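Local coordinates for protein ethyl acetate hydrolase (Pseudomonas veronii, PDB 5EFZ) that hydrolyses ethyl acetate and other short acetate esters to the alcohol and acetate, a step in the bacterial degradation of short-chain methyl ketones, at residues 217-228 with 249-258; 301-309 with 331-339. All coordinates share one frame; numbering follows the deposited sequence.

Contact 1: 217-228 with 249-258; sequences ERHAKLWTLMGW and FVDGFMKRYF
Met254 threads its side chain among residues of segment 217-228, and its atoms meet Thr224, Trp228 and Trp223 in turn. CB lies beside Thr224 OG1, and CG comes closer still, 3.2 Å from that same oxygen, which is itself turned back to Ala220 O by a 2.8 Å hydrogen bond from Thr224 OG1. Two bends, chi2 -67° and chi3 -62°, then send sulfur and methyl to different partners. SD sits at the rim of the Trp228 indole, where it accepts a weak N-H bond of 3.4 Å from Trp228 NE1, a Met-aromatic contact made at the ring edge. CE ends 3.5 Å from Trp223 CB. Segments 217-227 and 249-258, probably part of the cap over the alpha/beta-hydrolase core, meet at 121° with 8.4 Å between their axes, consistent with the small Ala220, whose CB lies 3.7 Å from Lys255 CA. Aromatic clusters flank the methionine. In one, Phe249 brings its edge to a face of Trp228, whose own edge is directed at the face of Phe253. In the other, Phe258 receives the edge of His219 on its face, while the Trp223 five-membered ring has its plane nearly parallel to that of Phe258 but slid apart, with little overlap. At the Glu217 end, the extended Lys255 chain lies across Glu217; NZ makes salt bridges with Glu217 OE1, at 3.3 Å, and Asp251 OD1, both weak as hydrogen bonds.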
loop_
_atom_site.group_PDB
_atom_site.type_symbol
_atom_site.label_atom_id
_atom_site.label_comp_id
_atom_site.label_asym_id
_atom_site.label_seq_id
_atom_site.Cartn_x
_atom_site.Cartn_y
_atom_site.Cartn_z
ATOM N N GLU A 217 8.105 6.078 -14.221
ATOM C CA GLU A 217 6.637 5.976 -14.219
ATOM C C GLU A 217 6.141 4.862 -13.269
ATOM O O GLU A 217 5.138 5.040 -12.589
ATOM C CB GLU A 217 6.113 5.710 -15.643
ATOM C CG GLU A 217 6.170 6.946 -16.557
ATOM C CD GLU A 217 5.392 6.763 -17.858
ATOM O OE1 GLU A 217 4.677 5.732 -18.023
ATOM O OE2 GLU A 217 5.496 7.672 -18.716
ATOM N N ARG A 218 6.832 3.713 -13.231
ATOM C CA ARG A 218 6.414 2.614 -12.325
ATOM C C ARG A 218 6.576 3.057 -10.880
ATOM O O ARG A 218 5.753 2.752 -10.003
ATOM C CB ARG A 218 7.224 1.307 -12.595
ATOM C CG ARG A 218 7.018 0.707 -13.997
ATOM C CD ARG A 218 8.015 -0.474 -14.295
ATOM N NE ARG A 218 7.932 -0.961 -15.687
ATOM C CZ ARG A 218 8.989 -1.168 -16.474
ATOM N NH1 ARG A 218 10.213 -0.924 -16.019
ATOM N NH2 ARG A 218 8.826 -1.614 -17.716
ATOM N N HIS A 219 7.662 3.793 -10.643
ATOM C CA HIS A 219 7.958 4.383 -9.349
ATOM C C HIS A 219 6.817 5.334 -8.949
ATOM O O HIS A 219 6.296 5.262 -7.826
ATOM C CB HIS A 219 9.289 5.130 -9.485
ATOM C CG HIS A 219 9.900 5.607 -8.200
ATOM N ND1 HIS A 219 10.651 4.790 -7.396
ATOM C CD2 HIS A 219 9.917 6.836 -7.634
ATOM C CE1 HIS A 219 11.121 5.500 -6.372
ATOM N NE2 HIS A 219 10.677 6.732 -6.486
ATOM N N ALA A 220 6.405 6.181 -9.898
ATOM C CA ALA A 220 5.280 7.094 -9.658
ATOM C C ALA A 220 3.981 6.341 -9.361
ATOM O O ALA A 220 3.197 6.768 -8.509
ATOM C CB ALA A 220 5.075 8.029 -10.853
ATOM N N LYS A 221 3.721 5.251 -10.076
ATOM C CA LYS A 221 2.489 4.494 -9.816
ATOM C C LYS A 221 2.499 3.898 -8.412
ATOM O O LYS A 221 1.473 3.878 -7.717
ATOM C CB LYS A 221 2.300 3.380 -10.837
ATOM C CG LYS A 221 1.800 3.833 -12.185
ATOM C CD LYS A 221 1.369 2.574 -12.950
ATOM C CE LYS A 221 0.905 2.827 -14.345
ATOM N NZ LYS A 221 0.548 1.515 -15.004
ATOM N N LEU A 222 3.659 3.402 -7.985
ATOM C CA LEU A 222 3.763 2.847 -6.630
ATOM C C LEU A 222 3.543 3.920 -5.583
ATOM O O LEU A 222 2.929 3.663 -4.544
ATOM C CB LEU A 222 5.118 2.188 -6.424
ATOM C CG LEU A 222 5.290 0.896 -7.200
ATOM C CD1 LEU A 222 6.793 0.562 -7.401
ATOM C CD2 LEU A 222 4.592 -0.252 -6.450
ATOM N N TRP A 223 4.053 5.120 -5.834
ATOM C CA TRP A 223 3.800 6.255 -4.957
ATOM C C TRP A 223 2.320 6.633 -4.926
ATOM O O TRP A 223 1.812 7.077 -3.906
ATOM C CB TRP A 223 4.633 7.470 -5.389
ATOM C CG TRP A 223 5.959 7.477 -4.718
ATOM C CD1 TRP A 223 7.186 7.189 -5.286
ATOM C CD2 TRP A 223 6.211 7.775 -3.337
ATOM N NE1 TRP A 223 8.183 7.315 -4.329
ATOM C CE2 TRP A 223 7.618 7.679 -3.135
ATOM C CE3 TRP A 223 5.389 8.151 -2.260
ATOM C CZ2 TRP A 223 8.214 7.903 -1.876
ATOM C CZ3 TRP A 223 5.991 8.376 -1.001
ATOM C CH2 TRP A 223 7.390 8.272 -0.839
ATOM N N THR A 224 1.621 6.456 -6.037
ATOM C CA THR A 224 0.197 6.758 -6.049
ATOM C C THR A 224 -0.567 5.755 -5.170
ATOM O O THR A 224 -1.536 6.110 -4.474
ATOM C CB THR A 224 -0.376 6.710 -7.479
ATOM O OG1 THR A 224 0.456 7.500 -8.359
ATOM C CG2 THR A 224 -1.831 7.258 -7.494
ATOM N N LEU A 225 -0.151 4.502 -5.251
ATOM C CA LEU A 225 -0.754 3.414 -4.496
ATOM C C LEU A 225 -0.605 3.613 -2.971
ATOM O O LEU A 225 -1.548 3.368 -2.211
ATOM C CB LEU A 225 -0.107 2.076 -4.897
ATOM C CG LEU A 225 -0.569 0.863 -4.092
ATOM C CD1 LEU A 225 -2.041 0.537 -4.405
ATOM C CD2 LEU A 225 0.284 -0.332 -4.380
ATOM N N MET A 226 0.583 4.033 -2.541
ATOM C CA MET A 226 0.931 4.078 -1.106
ATOM C C MET A 226 0.973 5.493 -0.515
ATOM O O MET A 226 0.965 5.638 0.691
ATOM C CB MET A 226 2.320 3.431 -0.857
ATOM C CG MET A 226 2.338 1.914 -1.121
ATOM S SD MET A 226 1.318 0.992 0.019
ATOM C CE MET A 226 2.058 1.366 1.607
ATOM N N GLY A 227 1.003 6.507 -1.352
ATOM C CA GLY A 227 1.325 7.850 -0.880
ATOM C C GLY A 227 0.139 8.676 -0.434
ATOM O O GLY A 227 0.311 9.716 0.210
ATOM N N TRP A 228 -1.069 8.227 -0.786
ATOM C CA TRP A 228 -2.278 9.007 -0.440
ATOM C C TRP A 228 -3.100 8.164 0.514
ATOM O O TRP A 228 -2.599 7.778 1.575
ATOM C CB TRP A 228 -3.049 9.405 -1.707
ATOM C CG TRP A 228 -2.182 10.190 -2.711
ATOM C CD1 TRP A 228 -1.538 9.694 -3.823
ATOM C CD2 TRP A 228 -1.862 11.585 -2.648
ATOM N NE1 TRP A 228 -0.861 10.716 -4.476
ATOM C CE2 TRP A 228 -1.031 11.878 -3.758
ATOM C CE3 TRP A 228 -2.225 12.626 -1.769
ATOM C CZ2 TRP A 228 -0.542 13.172 -4.012
ATOM C CZ3 TRP A 228 -1.722 13.915 -2.012
ATOM C CH2 TRP A 228 -0.909 14.179 -3.150
ATOM N N PHE A 249 -4.909 11.898 -12.864
ATOM C CA PHE A 249 -4.108 12.177 -11.670
ATOM C C PHE A 249 -2.750 11.473 -11.708
ATOM O O PHE A 249 -1.695 12.068 -11.420
ATOM C CB PHE A 249 -4.881 11.768 -10.429
ATOM C CG PHE A 249 -4.181 12.101 -9.144
ATOM C CD1 PHE A 249 -4.089 13.416 -8.707
ATOM C CD2 PHE A 249 -3.611 11.100 -8.382
ATOM C CE1 PHE A 249 -3.421 13.734 -7.507
ATOM C CE2 PHE A 249 -2.969 11.404 -7.182
ATOM C CZ PHE A 249 -2.863 12.714 -6.752
ATOM N N VAL A 250 -2.760 10.190 -12.051
ATOM C CA VAL A 250 -1.513 9.449 -12.167
ATOM C C VAL A 250 -0.614 10.081 -13.238
ATOM O O VAL A 250 0.568 10.323 -12.991
ATOM C CB VAL A 250 -1.784 7.961 -12.505
ATOM C CG1 VAL A 250 -0.516 7.250 -12.853
ATOM C CG2 VAL A 250 -2.465 7.299 -11.309
ATOM N N ASP A 251 -1.181 10.378 -14.415
ATOM C CA ASP A 251 -0.374 10.929 -15.493
ATOM C C ASP A 251 0.026 12.395 -15.263
ATOM O O ASP A 251 1.182 12.761 -15.475
ATOM C CB ASP A 251 -1.101 10.821 -16.838
ATOM C CG ASP A 251 -1.289 9.389 -17.286
ATOM O OD1 ASP A 251 -0.711 8.469 -16.658
ATOM O OD2 ASP A 251 -2.033 9.188 -18.269
ATOM N N GLY A 252 -0.931 13.220 -14.843
ATOM C CA GLY A 252 -0.734 14.660 -14.810
ATOM C C GLY A 252 -0.112 15.208 -13.547
ATOM O O GLY A 252 0.456 16.289 -13.562
ATOM N N PHE A 253 -0.229 14.476 -12.449
ATOM C CA PHE A 253 0.365 14.877 -11.180
ATOM C C PHE A 253 1.584 13.980 -10.855
ATOM O O PHE A 253 2.724 14.456 -10.714
ATOM C CB PHE A 253 -0.700 14.798 -10.058
ATOM C CG PHE A 253 -0.266 15.381 -8.725
ATOM C CD1 PHE A 253 0.657 14.737 -7.928
ATOM C CD2 PHE A 253 -0.840 16.552 -8.251
ATOM C CE1 PHE A 253 1.046 15.264 -6.696
ATOM C CE2 PHE A 253 -0.473 17.093 -7.019
ATOM C CZ PHE A 253 0.472 16.446 -6.233
ATOM N N MET A 254 1.352 12.681 -10.732
ATOM C CA MET A 254 2.362 11.795 -10.132
ATOM C C MET A 254 3.484 11.444 -11.115
ATOM O O MET A 254 4.641 11.569 -10.774
ATOM C CB MET A 254 1.699 10.500 -9.623
ATOM C CG MET A 254 0.611 10.733 -8.512
ATOM S SD MET A 254 1.388 11.345 -7.005
ATOM C CE MET A 254 2.469 10.003 -6.564
ATOM N N LYS A 255 3.141 10.967 -12.314
ATOM C CA LYS A 255 4.194 10.686 -13.286
ATOM C C LYS A 255 4.993 11.953 -13.615
ATOM O O LYS A 255 6.210 11.927 -13.732
ATOM C CB LYS A 255 3.608 10.091 -14.565
ATOM C CG LYS A 255 3.098 8.658 -14.380
ATOM C CD LYS A 255 2.609 8.035 -15.690
ATOM C CE LYS A 255 2.124 6.605 -15.458
ATOM N NZ LYS A 255 1.623 6.034 -16.730
ATOM N N ARG A 256 4.281 13.061 -13.760
ATOM C CA ARG A 256 4.924 14.328 -14.117
ATOM C C ARG A 256 5.904 14.780 -13.028
ATOM O O ARG A 256 6.962 15.334 -13.339
ATOM C CB ARG A 256 3.851 15.396 -14.377
ATOM C CG ARG A 256 4.382 16.767 -14.748
ATOM C CD ARG A 256 3.250 17.736 -15.161
ATOM N NE ARG A 256 2.621 17.297 -16.410
ATOM C CZ ARG A 256 1.327 17.420 -16.708
ATOM N NH1 ARG A 256 0.484 18.013 -15.866
ATOM N NH2 ARG A 256 0.875 16.971 -17.871
ATOM N N TYR A 257 5.573 14.510 -11.770
ATOM C CA TYR A 257 6.427 14.896 -10.633
ATOM C C TYR A 257 7.790 14.193 -10.721
ATOM O O TYR A 257 8.839 14.825 -10.566
ATOM C CB TYR A 257 5.735 14.564 -9.288
ATOM C CG TYR A 257 6.635 14.810 -8.078
ATOM C CD1 TYR A 257 7.261 13.766 -7.441
ATOM C CD2 TYR A 257 6.856 16.101 -7.608
ATOM C CE1 TYR A 257 8.131 13.992 -6.362
ATOM C CE2 TYR A 257 7.712 16.338 -6.528
ATOM C CZ TYR A 257 8.327 15.272 -5.917
ATOM O OH TYR A 257 9.167 15.484 -4.844
ATOM N N PHE A 258 7.774 12.892 -10.968
ATOM C CA PHE A 258 9.015 12.115 -10.977
ATOM C C PHE A 258 9.739 12.136 -12.318
ATOM O O PHE A 258 10.924 11.838 -12.356
ATOM C CB PHE A 258 8.756 10.649 -10.583
ATOM C CG PHE A 258 8.495 10.463 -9.104
ATOM C CD1 PHE A 258 9.539 10.601 -8.190
ATOM C CD2 PHE A 258 7.215 10.193 -8.627
ATOM C CE1 PHE A 258 9.310 10.449 -6.808
ATOM C CE2 PHE A 258 6.974 10.022 -7.243
ATOM C CZ PHE A 258 8.027 10.182 -6.346
#

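Contact 2: 301-309 with 331-339; sequences PISHDQFFT and IDGHLGLFG. With ACT (acetate ion), chain O.
His334 ND1 gives its proton to Asp305 OD2 across 2.6 Å in a nearly straight bond (166°). The carboxylate oxygen lies in the plane of the imidazole and is met on its syn side, although the two flat groups are turned 71° from one another. At the far edge of the ring, His334 NE2 donates to an acetate O at 2.7 Å, and that ion, probably from the crystallisation liquor, also bonds to Ser151 OG. Phe307 CG lies between its backbone N and carbonyl carbon (chi1 58°), which swings CZ over the centre of one imidazole face, 3.3 Å from His334 CD2; Leu337 CD1 lies over the opposite face. Asp305 and His334 are probably the acid and base of the Ser-His-Asp triad of alpha/beta hydrolases, with Ser151 the nucleophile, and sit on loops after strands 296-300 and 324-325. In the next shell, Asp305 OD1 accepts from Phe307 N on its anti side, an Asx turn, and from Phe308 N above the carboxylate plane, an Asx motif; together they hold the carboxylate's rotation. With an asparagine replacing Asp305, one oxygen becomes an amide nitrogen, and the bonds from His334 ND1, Phe307 N and Phe308 N would probably not all survive, leaving the imidazole freer to turn. Farther out, Gly333 CA packs 3.6 Å from His304 O. Ile331 CG2 covers one face of the His304 ring in a CH-pi contact.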
loop_
_atom_site.group_PDB
_atom_site.type_symbol
_atom_site.label_atom_id
_atom_site.label_comp_id
_atom_site.label_asym_id
_atom_site.label_seq_id
_atom_site.Cartn_x
_atom_site.Cartn_y
_atom_site.Cartn_z
ATOM N N PRO A 301 2.198 12.198 13.259
ATOM C CA PRO A 301 1.863 11.411 12.064
ATOM C C PRO A 301 0.646 12.009 11.348
ATOM O O PRO A 301 -0.097 12.769 11.970
ATOM C CB PRO A 301 1.515 10.034 12.637
ATOM C CG PRO A 301 0.946 10.355 14.047
ATOM C CD PRO A 301 1.845 11.509 14.516
ATOM N N ILE A 302 0.447 11.644 10.083
ATOM C CA ILE A 302 -0.745 12.034 9.341
ATOM C C ILE A 302 -1.701 10.863 9.468
ATOM O O ILE A 302 -1.278 9.719 9.303
ATOM C CB ILE A 302 -0.401 12.372 7.879
ATOM C CG1 ILE A 302 0.433 13.689 7.866
ATOM C CG2 ILE A 302 -1.690 12.441 6.984
ATOM C CD1 ILE A 302 1.093 14.023 6.519
ATOM N N SER A 303 -2.963 11.153 9.808
ATOM C CA SER A 303 -3.914 10.113 10.193
ATOM C C SER A 303 -4.023 8.957 9.193
ATOM O O SER A 303 -4.081 7.773 9.600
ATOM C CB SER A 303 -5.313 10.739 10.439
ATOM O OG SER A 303 -5.811 11.368 9.259
ATOM N N HIS A 304 -4.036 9.270 7.891
ATOM C CA HIS A 304 -4.279 8.245 6.877
ATOM C C HIS A 304 -2.991 7.867 6.115
ATOM O O HIS A 304 -3.046 7.279 5.038
ATOM C CB HIS A 304 -5.382 8.714 5.889
ATOM C CG HIS A 304 -6.755 8.730 6.483
ATOM N ND1 HIS A 304 -7.113 9.554 7.545
ATOM C CD2 HIS A 304 -7.862 7.994 6.213
ATOM C CE1 HIS A 304 -8.369 9.346 7.858
ATOM N NE2 HIS A 304 -8.859 8.401 7.055
ATOM N N ASP A 305 -1.836 8.197 6.688
ATOM C CA ASP A 305 -0.536 7.758 6.133
ATOM C C ASP A 305 -0.480 6.225 6.099
ATOM O O ASP A 305 -0.643 5.563 7.124
ATOM C CB ASP A 305 0.617 8.354 6.984
ATOM C CG ASP A 305 1.989 8.231 6.324
ATOM O OD1 ASP A 305 2.274 7.197 5.672
ATOM O OD2 ASP A 305 2.780 9.207 6.453
ATOM N N GLN A 306 -0.256 5.656 4.913
ATOM C CA GLN A 306 -0.213 4.217 4.728
ATOM C C GLN A 306 1.071 3.542 5.173
ATOM O O GLN A 306 1.086 2.311 5.271
ATOM C CB GLN A 306 -0.453 3.897 3.258
ATOM C CG GLN A 306 -1.741 4.499 2.722
ATOM C CD GLN A 306 -2.964 4.002 3.452
ATOM O OE1 GLN A 306 -3.154 2.794 3.598
ATOM N NE2 GLN A 306 -3.812 4.933 3.918
ATOM N N PHE A 307 2.159 4.283 5.370
ATOM C CA PHE A 307 3.402 3.577 5.690
ATOM C C PHE A 307 4.195 4.143 6.858
ATOM O O PHE A 307 5.017 3.423 7.431
ATOM C CB PHE A 307 4.300 3.439 4.428
ATOM C CG PHE A 307 4.677 4.718 3.783
ATOM C CD1 PHE A 307 5.885 5.327 4.091
ATOM C CD2 PHE A 307 3.873 5.284 2.813
ATOM C CE1 PHE A 307 6.260 6.507 3.484
ATOM C CE2 PHE A 307 4.234 6.461 2.197
ATOM C CZ PHE A 307 5.442 7.075 2.532
ATOM N N PHE A 308 3.941 5.393 7.252
ATOM C CA PHE A 308 4.431 5.861 8.547
ATOM C C PHE A 308 3.167 6.013 9.404
ATOM O O PHE A 308 2.586 7.083 9.436
ATOM C CB PHE A 308 5.188 7.194 8.431
ATOM C CG PHE A 308 6.607 7.078 7.950
ATOM C CD1 PHE A 308 7.537 6.326 8.668
ATOM C CD2 PHE A 308 7.030 7.775 6.829
ATOM C CE1 PHE A 308 8.868 6.240 8.236
ATOM C CE2 PHE A 308 8.365 7.712 6.393
ATOM C CZ PHE A 308 9.282 6.949 7.101
ATOM N N THR A 309 2.695 4.938 10.039
ATOM C CA THR A 309 1.341 4.965 10.599
ATOM C C THR A 309 1.240 5.674 11.933
ATOM O O THR A 309 2.245 5.898 12.620
ATOM C CB THR A 309 0.783 3.563 10.775
ATOM O OG1 THR A 309 1.444 2.927 11.879
ATOM C CG2 THR A 309 1.037 2.755 9.481
ATOM N N ILE A 331 -7.146 12.890 5.208
ATOM C CA ILE A 331 -7.293 11.698 4.369
ATOM C C ILE A 331 -6.309 11.731 3.197
ATOM O O ILE A 331 -6.242 10.765 2.420
ATOM C CB ILE A 331 -8.736 11.540 3.838
ATOM C CG1 ILE A 331 -9.102 12.713 2.924
ATOM C CG2 ILE A 331 -9.749 11.392 5.016
ATOM C CD1 ILE A 331 -10.381 12.512 2.180
ATOM N N ASP A 332 -5.545 12.826 3.042
ATOM C CA ASP A 332 -4.576 12.877 1.934
ATOM C C ASP A 332 -3.383 11.977 2.252
ATOM O O ASP A 332 -2.587 11.668 1.377
ATOM C CB ASP A 332 -4.071 14.306 1.646
ATOM C CG ASP A 332 -5.126 15.184 0.973
ATOM O OD1 ASP A 332 -6.342 14.897 1.089
ATOM O OD2 ASP A 332 -4.753 16.192 0.344
ATOM N N GLY A 333 -3.262 11.538 3.496
ATOM C CA GLY A 333 -2.226 10.555 3.805
ATOM C C GLY A 333 -0.836 11.156 3.664
ATOM O O GLY A 333 -0.623 12.377 3.787
ATOM N N HIS A 334 0.123 10.290 3.337
ATOM C CA HIS A 334 1.506 10.732 3.383
ATOM C C HIS A 334 1.792 11.973 2.536
ATOM O O HIS A 334 2.475 12.937 2.980
ATOM C CB HIS A 334 2.411 9.586 2.937
ATOM C CG HIS A 334 3.853 9.865 3.205
ATOM N ND1 HIS A 334 4.399 9.771 4.473
ATOM C CD2 HIS A 334 4.856 10.271 2.381
ATOM C CE1 HIS A 334 5.694 10.075 4.409
ATOM N NE2 HIS A 334 5.995 10.384 3.153
ATOM N N LEU A 335 1.287 11.976 1.301
ATOM C CA LEU A 335 1.640 13.067 0.388
ATOM C C LEU A 335 0.799 14.321 0.624
ATOM O O LEU A 335 0.936 15.309 -0.109
ATOM C CB LEU A 335 1.530 12.614 -1.073
ATOM C CG LEU A 335 2.624 11.604 -1.428
ATOM C CD1 LEU A 335 2.443 11.067 -2.858
ATOM C CD2 LEU A 335 4.021 12.229 -1.223
ATOM N N GLY A 336 -0.011 14.318 1.685
ATOM C CA GLY A 336 -0.514 15.570 2.251
ATOM C C GLY A 336 0.661 16.472 2.631
ATOM O O GLY A 336 0.487 17.671 2.797
ATOM N N LEU A 337 1.875 15.921 2.721
ATOM C CA LEU A 337 3.054 16.762 2.945
ATOM C C LEU A 337 3.259 17.755 1.802
ATOM O O LEU A 337 3.889 18.792 1.988
ATOM C CB LEU A 337 4.323 15.914 3.109
ATOM C CG LEU A 337 4.469 15.129 4.419
ATOM C CD1 LEU A 337 5.635 14.140 4.296
ATOM C CD2 LEU A 337 4.676 16.086 5.608
ATOM N N PHE A 338 2.743 17.422 0.617
ATOM C CA PHE A 338 2.906 18.258 -0.564
ATOM C C PHE A 338 2.005 19.511 -0.529
ATOM O O PHE A 338 2.023 20.329 -1.454
ATOM C CB PHE A 338 2.612 17.446 -1.822
ATOM C CG PHE A 338 3.753 16.543 -2.241
ATOM C CD1 PHE A 338 4.886 16.390 -1.426
ATOM C CD2 PHE A 338 3.704 15.867 -3.456
ATOM C CE1 PHE A 338 5.956 15.561 -1.812
ATOM C CE2 PHE A 338 4.779 15.062 -3.869
ATOM C CZ PHE A 338 5.894 14.903 -3.051
ATOM N N GLY A 339 1.243 19.671 0.533
ATOM C CA GLY A 339 0.423 20.866 0.669
ATOM C C GLY A 339 -0.908 20.845 -0.071
ATOM O O GLY A 339 -1.476 21.897 -0.350
HETATM C C ACT O . 9.207 11.523 1.827
HETATM O O ACT O . 8.481 10.559 2.199
HETATM O OXT ACT O . 10.319 11.692 2.433
HETATM C CH3 ACT O . 8.746 12.433 0.739
#

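Contacts 1 and 2 illustrate how helices can be joined to loops that carry probable catalytic residues: their centres lie 15 Å apart, yet they touch around Gly227 and Trp228. Gly227 O probably accepts a hydrogen bond from Leu335 N at 2.7 Å, and lies 3.4 Å from His334 CB, so the backbone at Gly227 abuts His334. Alongside, Trp228 CE3 packs 3.3 Å from Asp332 O. The side chain of Trp223, from contact 1, is about 4 Å from the His334 side chain and from the bound acetate, and about 6 Å from the Ser151 side chain, beside the probable active site. Both contacts also reach the second subunit.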